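Local coordinates for chorismate mutase and shikimate 5-dehydrogenase fusion protein (Clostridium acetobutylicum, PDB 3FBT), which probably catalyses the reversible NADPH-linked reduction of 3-dehydroshikimate to shikimate through the dehydrogenase part held in this chain, which in the whole protein is fused to a chorismate mutase, at residues D148-R154 with F166-Y171; S6-L10 with I57-G61. All coordinates share one frame; numbering follows the deposited sequence.

Contact 1: D148-R154 with F166-Y171; sequences DIYVVTR and FKVISY. With SO4 (sulfate ion), chain E.
Strands 148-153 and 167-170 are the parallel edge pair of the Rossmann-type NADP domain, joined by the beta-alpha-beta crossover through helix 156-162. Val151 lies at the middle of the pairing: its N gives a hydrogen bond to Lys167 O (3.0 Å), and its O receives Ile169 N, whose own carbonyl then takes Thr153 N nearly head-on, with a C=O...N angle of 172°. On one face of the sheet the Tyr150 ring slants across the Lys167 chain, CE1 lying 3.5 Å from Lys167 CD. Beyond the ring Lys167 bends at its last torsion (83°), and NZ forms a salt bridge with Asp148 OD1 at 3.1 Å. Phe166 works on the other side, its CD1 against Ile149 CG2 and its CB against Val151 CG2. At the C-terminal ends of the strands Val152 CG1 sits squarely over the Tyr171 ring, 3.7 Å from its centroid, in a CH-pi contact. Water 1 joins Thr153 O to Tyr171 N. A sulfate, probably from the crystallisation liquor, accepts bonds from Thr153 OG1 (2.7 Å to O4), Arg154 N, NE and NH2 (2.6 Å to O2), and Ser130 OG. Because Ser130 belongs to the predicted NADP-binding glycine loop, this anion grip is consistent with a place for the cofactor's 2'-phosphate, whose charge Arg154 would help to balance.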
# COMPACT_ATOMS: atom_id res chain seq x y z
N ASP A 148 -14.90 -42.54 -5.11
CA ASP A 148 -15.23 -42.24 -3.76
C ASP A 148 -14.20 -41.34 -3.08
O ASP A 148 -13.02 -41.35 -3.44
CB ASP A 148 -15.23 -43.53 -3.01
CG ASP A 148 -16.32 -43.59 -2.04
OD1 ASP A 148 -16.51 -44.71 -1.49
OD2 ASP A 148 -17.01 -42.55 -1.86
N ILE A 149 -14.67 -40.61 -2.07
CA ILE A 149 -13.88 -39.59 -1.36
C ILE A 149 -13.88 -39.89 0.13
O ILE A 149 -14.91 -39.88 0.75
CB ILE A 149 -14.44 -38.19 -1.60
CG1 ILE A 149 -14.20 -37.78 -3.06
CG2 ILE A 149 -13.74 -37.17 -0.69
CD1 ILE A 149 -15.21 -36.72 -3.60
N TYR A 150 -12.74 -40.20 0.70
CA TYR A 150 -12.68 -40.34 2.10
C TYR A 150 -12.06 -39.08 2.69
O TYR A 150 -11.12 -38.57 2.13
CB TYR A 150 -11.85 -41.57 2.49
CG TYR A 150 -12.61 -42.84 2.16
CD1 TYR A 150 -13.42 -43.46 3.11
CD2 TYR A 150 -12.53 -43.41 0.88
CE1 TYR A 150 -14.14 -44.64 2.80
CE2 TYR A 150 -13.24 -44.57 0.54
CZ TYR A 150 -14.03 -45.18 1.49
OH TYR A 150 -14.72 -46.32 1.14
N VAL A 151 -12.54 -38.66 3.85
CA VAL A 151 -11.91 -37.61 4.63
C VAL A 151 -11.45 -38.22 5.91
O VAL A 151 -12.24 -38.81 6.62
CB VAL A 151 -12.94 -36.53 4.94
CG1 VAL A 151 -12.36 -35.45 5.86
CG2 VAL A 151 -13.51 -35.93 3.58
N VAL A 152 -10.16 -38.11 6.20
CA VAL A 152 -9.64 -38.79 7.36
C VAL A 152 -9.24 -37.78 8.42
O VAL A 152 -8.48 -36.88 8.14
CB VAL A 152 -8.39 -39.62 7.03
CG1 VAL A 152 -8.06 -40.56 8.21
CG2 VAL A 152 -8.55 -40.38 5.66
N THR A 153 -9.73 -37.97 9.65
CA THR A 153 -9.63 -36.96 10.70
C THR A 153 -9.16 -37.53 12.07
O THR A 153 -9.32 -38.74 12.39
CB THR A 153 -11.06 -36.30 10.90
OG1 THR A 153 -11.05 -35.37 12.00
CG2 THR A 153 -12.06 -37.34 11.23
N ARG A 154 -8.66 -36.65 12.91
CA ARG A 154 -8.36 -37.06 14.29
C ARG A 154 -9.62 -37.04 15.12
O ARG A 154 -9.66 -37.60 16.21
CB ARG A 154 -7.34 -36.14 14.90
CG ARG A 154 -5.99 -36.54 14.56
CD ARG A 154 -5.08 -35.40 14.78
NE ARG A 154 -5.73 -34.15 14.43
CZ ARG A 154 -5.28 -32.96 14.82
NH1 ARG A 154 -4.19 -32.90 15.59
NH2 ARG A 154 -5.89 -31.84 14.46
N PHE A 166 -19.61 -36.81 2.79
CA PHE A 166 -18.44 -37.59 2.48
C PHE A 166 -18.31 -38.71 3.49
O PHE A 166 -18.82 -38.60 4.58
CB PHE A 166 -17.21 -36.68 2.50
CG PHE A 166 -17.24 -35.60 1.44
CD1 PHE A 166 -17.19 -35.92 0.07
CD2 PHE A 166 -17.30 -34.26 1.79
CE1 PHE A 166 -17.23 -34.92 -0.92
CE2 PHE A 166 -17.31 -33.25 0.79
CZ PHE A 166 -17.29 -33.58 -0.53
N LYS A 167 -17.62 -39.78 3.13
CA LYS A 167 -17.23 -40.83 4.08
C LYS A 167 -16.09 -40.35 4.95
O LYS A 167 -14.93 -40.31 4.48
CB LYS A 167 -16.75 -42.07 3.32
CG LYS A 167 -17.87 -42.77 2.51
CD LYS A 167 -17.25 -43.83 1.54
CE LYS A 167 -18.24 -44.97 1.20
NZ LYS A 167 -19.13 -44.55 0.08
N VAL A 168 -16.41 -40.02 6.21
CA VAL A 168 -15.41 -39.61 7.22
C VAL A 168 -14.88 -40.79 8.09
O VAL A 168 -15.67 -41.61 8.61
CB VAL A 168 -16.01 -38.49 8.17
CG1 VAL A 168 -15.07 -38.20 9.33
CG2 VAL A 168 -16.27 -37.25 7.38
N ILE A 169 -13.58 -40.87 8.29
CA ILE A 169 -13.06 -42.04 8.97
C ILE A 169 -11.90 -41.64 9.85
O ILE A 169 -11.34 -40.53 9.69
CB ILE A 169 -12.68 -43.18 7.94
CG1 ILE A 169 -11.50 -42.79 7.09
CG2 ILE A 169 -13.93 -43.54 7.12
CD1 ILE A 169 -10.98 -43.95 6.08
N SER A 170 -11.54 -42.53 10.76
CA SER A 170 -10.36 -42.32 11.61
C SER A 170 -9.08 -42.81 10.99
O SER A 170 -9.07 -43.58 10.00
CB SER A 170 -10.53 -43.05 12.95
OG SER A 170 -10.67 -44.45 12.76
N TYR A 171 -7.96 -42.38 11.57
CA TYR A 171 -6.72 -42.82 11.02
C TYR A 171 -6.62 -44.34 11.15
O TYR A 171 -6.05 -45.05 10.26
CB TYR A 171 -5.54 -42.07 11.63
CG TYR A 171 -5.32 -40.71 10.95
CD1 TYR A 171 -4.46 -40.59 9.88
CD2 TYR A 171 -6.04 -39.58 11.34
CE1 TYR A 171 -4.30 -39.39 9.24
CE2 TYR A 171 -5.86 -38.36 10.69
CZ TYR A 171 -4.98 -38.27 9.66
OH TYR A 171 -4.84 -37.06 8.99
S SO4 E . -8.21 -33.14 11.71
O1 SO4 E . -7.54 -34.45 11.92
O2 SO4 E . -7.99 -32.54 13.03
O3 SO4 E . -7.53 -32.30 10.71
O4 SO4 E . -9.61 -33.19 11.30
O HOH W 1 -8.16 -40.79 13.89

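Contact 2: S6-L10 with I57-G61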
# COMPACT_ATOMS: atom_id res chain seq x y z
N SER A 6 0.00 0.29 -7.64
CA SER A 6 -1.08 -0.56 -7.17
C SER A 6 -0.63 -1.37 -5.94
O SER A 6 0.41 -1.94 -5.97
CB SER A 6 -1.44 -1.53 -8.28
OG SER A 6 -2.29 -0.86 -9.19
N ILE A 7 -1.44 -1.37 -4.87
CA ILE A 7 -1.12 -2.07 -3.64
C ILE A 7 -1.92 -3.41 -3.58
O ILE A 7 -3.13 -3.42 -3.59
CB ILE A 7 -1.49 -1.19 -2.41
CG1 ILE A 7 -0.75 0.17 -2.44
CG2 ILE A 7 -1.24 -1.97 -1.10
CD1 ILE A 7 -1.38 1.18 -1.57
N TYR A 8 -1.24 -4.54 -3.45
CA TYR A 8 -1.94 -5.85 -3.36
C TYR A 8 -1.35 -6.44 -2.08
O TYR A 8 -0.42 -5.84 -1.50
CB TYR A 8 -1.54 -6.75 -4.52
CG TYR A 8 -1.77 -6.20 -5.90
CD1 TYR A 8 -2.90 -6.54 -6.63
CD2 TYR A 8 -0.82 -5.39 -6.53
CE1 TYR A 8 -3.09 -6.12 -7.89
CE2 TYR A 8 -1.02 -4.94 -7.80
CZ TYR A 8 -2.17 -5.30 -8.47
OH TYR A 8 -2.40 -4.89 -9.75
N GLY A 9 -1.88 -7.56 -1.60
CA GLY A 9 -1.38 -8.11 -0.36
C GLY A 9 -2.13 -9.32 0.11
O GLY A 9 -3.04 -9.82 -0.58
N LEU A 10 -1.82 -9.73 1.33
CA LEU A 10 -2.52 -10.87 1.98
C LEU A 10 -2.97 -10.32 3.33
O LEU A 10 -2.17 -9.73 4.09
CB LEU A 10 -1.54 -12.02 2.27
CG LEU A 10 -2.01 -13.22 3.16
CD1 LEU A 10 -3.22 -13.94 2.51
CD2 LEU A 10 -0.84 -14.31 3.42
N ILE A 57 -8.75 3.38 -0.40
CA ILE A 57 -7.50 3.69 -1.10
C ILE A 57 -7.34 2.94 -2.41
O ILE A 57 -6.30 2.98 -2.99
CB ILE A 57 -6.32 3.45 -0.20
CG1 ILE A 57 -6.07 1.95 0.02
CG2 ILE A 57 -6.56 4.13 1.14
CD1 ILE A 57 -4.92 1.73 0.93
N LYS A 58 -8.38 2.29 -2.90
CA LYS A 58 -8.31 1.61 -4.22
C LYS A 58 -7.30 0.47 -4.27
O LYS A 58 -6.56 0.35 -5.23
CB LYS A 58 -7.96 2.62 -5.31
CG LYS A 58 -8.80 3.88 -5.16
CD LYS A 58 -10.01 3.70 -6.05
CE LYS A 58 -9.58 4.04 -7.46
NZ LYS A 58 -9.33 5.51 -7.52
N CYS A 59 -7.19 -0.28 -3.19
CA CYS A 59 -6.40 -1.53 -3.20
C CYS A 59 -6.50 -2.29 -4.51
O CYS A 59 -7.60 -2.52 -5.03
CB CYS A 59 -6.96 -2.42 -2.09
SG CYS A 59 -6.06 -3.91 -1.90
N GLY A 60 -5.38 -2.73 -5.07
CA GLY A 60 -5.47 -3.52 -6.32
C GLY A 60 -6.12 -4.93 -6.18
O GLY A 60 -6.55 -5.54 -7.19
N GLY A 61 -6.10 -5.49 -4.98
CA GLY A 61 -6.53 -6.88 -4.76
C GLY A 61 -5.87 -7.46 -3.54
O GLY A 61 -4.76 -7.08 -3.24
O HOH W 2 -3.55 0.45 -4.86
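The backbone of 57-61 comes off the end of helix 47-56 and draws up beside strand 6-10 in a parallel sense, closest where the CA atoms of Tyr8 and Gly61 stand 4.9 Å apart. Gly60 N donates to Ile7 O at 2.8 Å, reaching it from 31° off the carbonyl plane with a bent N-H...O angle of 139°. Farther along, Gly61 O takes a weak bond from Gly9 N (3.3 Å) and also touches Tyr8 CA, so one carbonyl oxygen meets two successive residues of the strand. Water 2 makes another link, accepting from Ile7 N and donating to Lys58 O. Among the side chains, the Tyr8 ring lies against the two glycines: Gly60 CA stands over one face, 4.2 Å from the ring centroid in a CH-pi contact, and Tyr8 CE1 is 3.6 Å from Gly60 O. With no side chain on Gly60, its backbone packs directly on the ring. Cys59 SG, anti to its own backbone N (chi1 -176°), is carried forward beside its own carbonyl carbon, where it accepts Gly61 N at 3.5 Å. Ile7 and Ile57 meet more loosely through their CD1 methyls, 4.4 Å apart. Lys58, at positive phi, is the C-prime residue of the Schellman motif that ends helix 47-56. In the mixed sheet of the shikimate-binding domain, the contact thus joins strand 6-12 to the lead-in of strand 61-64. Strand 35-41 flanks 6-12 on its other edge, Tyr8 OH bonds Asn252 of helix 237-252 and its ring meets Phe28 of helix 19-31, while Phe40 of the second subunit packs on Ile57.

From the N terminus, strand 6-12 opens contact 2, which closes a loop of 46 residues when the chain returns through helix 19-31, strand 35-41 and helix 47-56 to residues 57-61. It thus joins strand 6-12 to the lead-in of its neighbour, strand 61-64, in the mixed sheet of the shikimate-binding domain. The chain completes that sheet before entering the NADP domain at strand 124-128. Contact 1 then opens and closes within one crossover, only 11 residues long, at the outer edge of the parallel sheet. The two loops follow in series, neither nesting nor crossing. Their centres are 38 Å apart, on opposite sides of the chain's centre, each lying within a different domain.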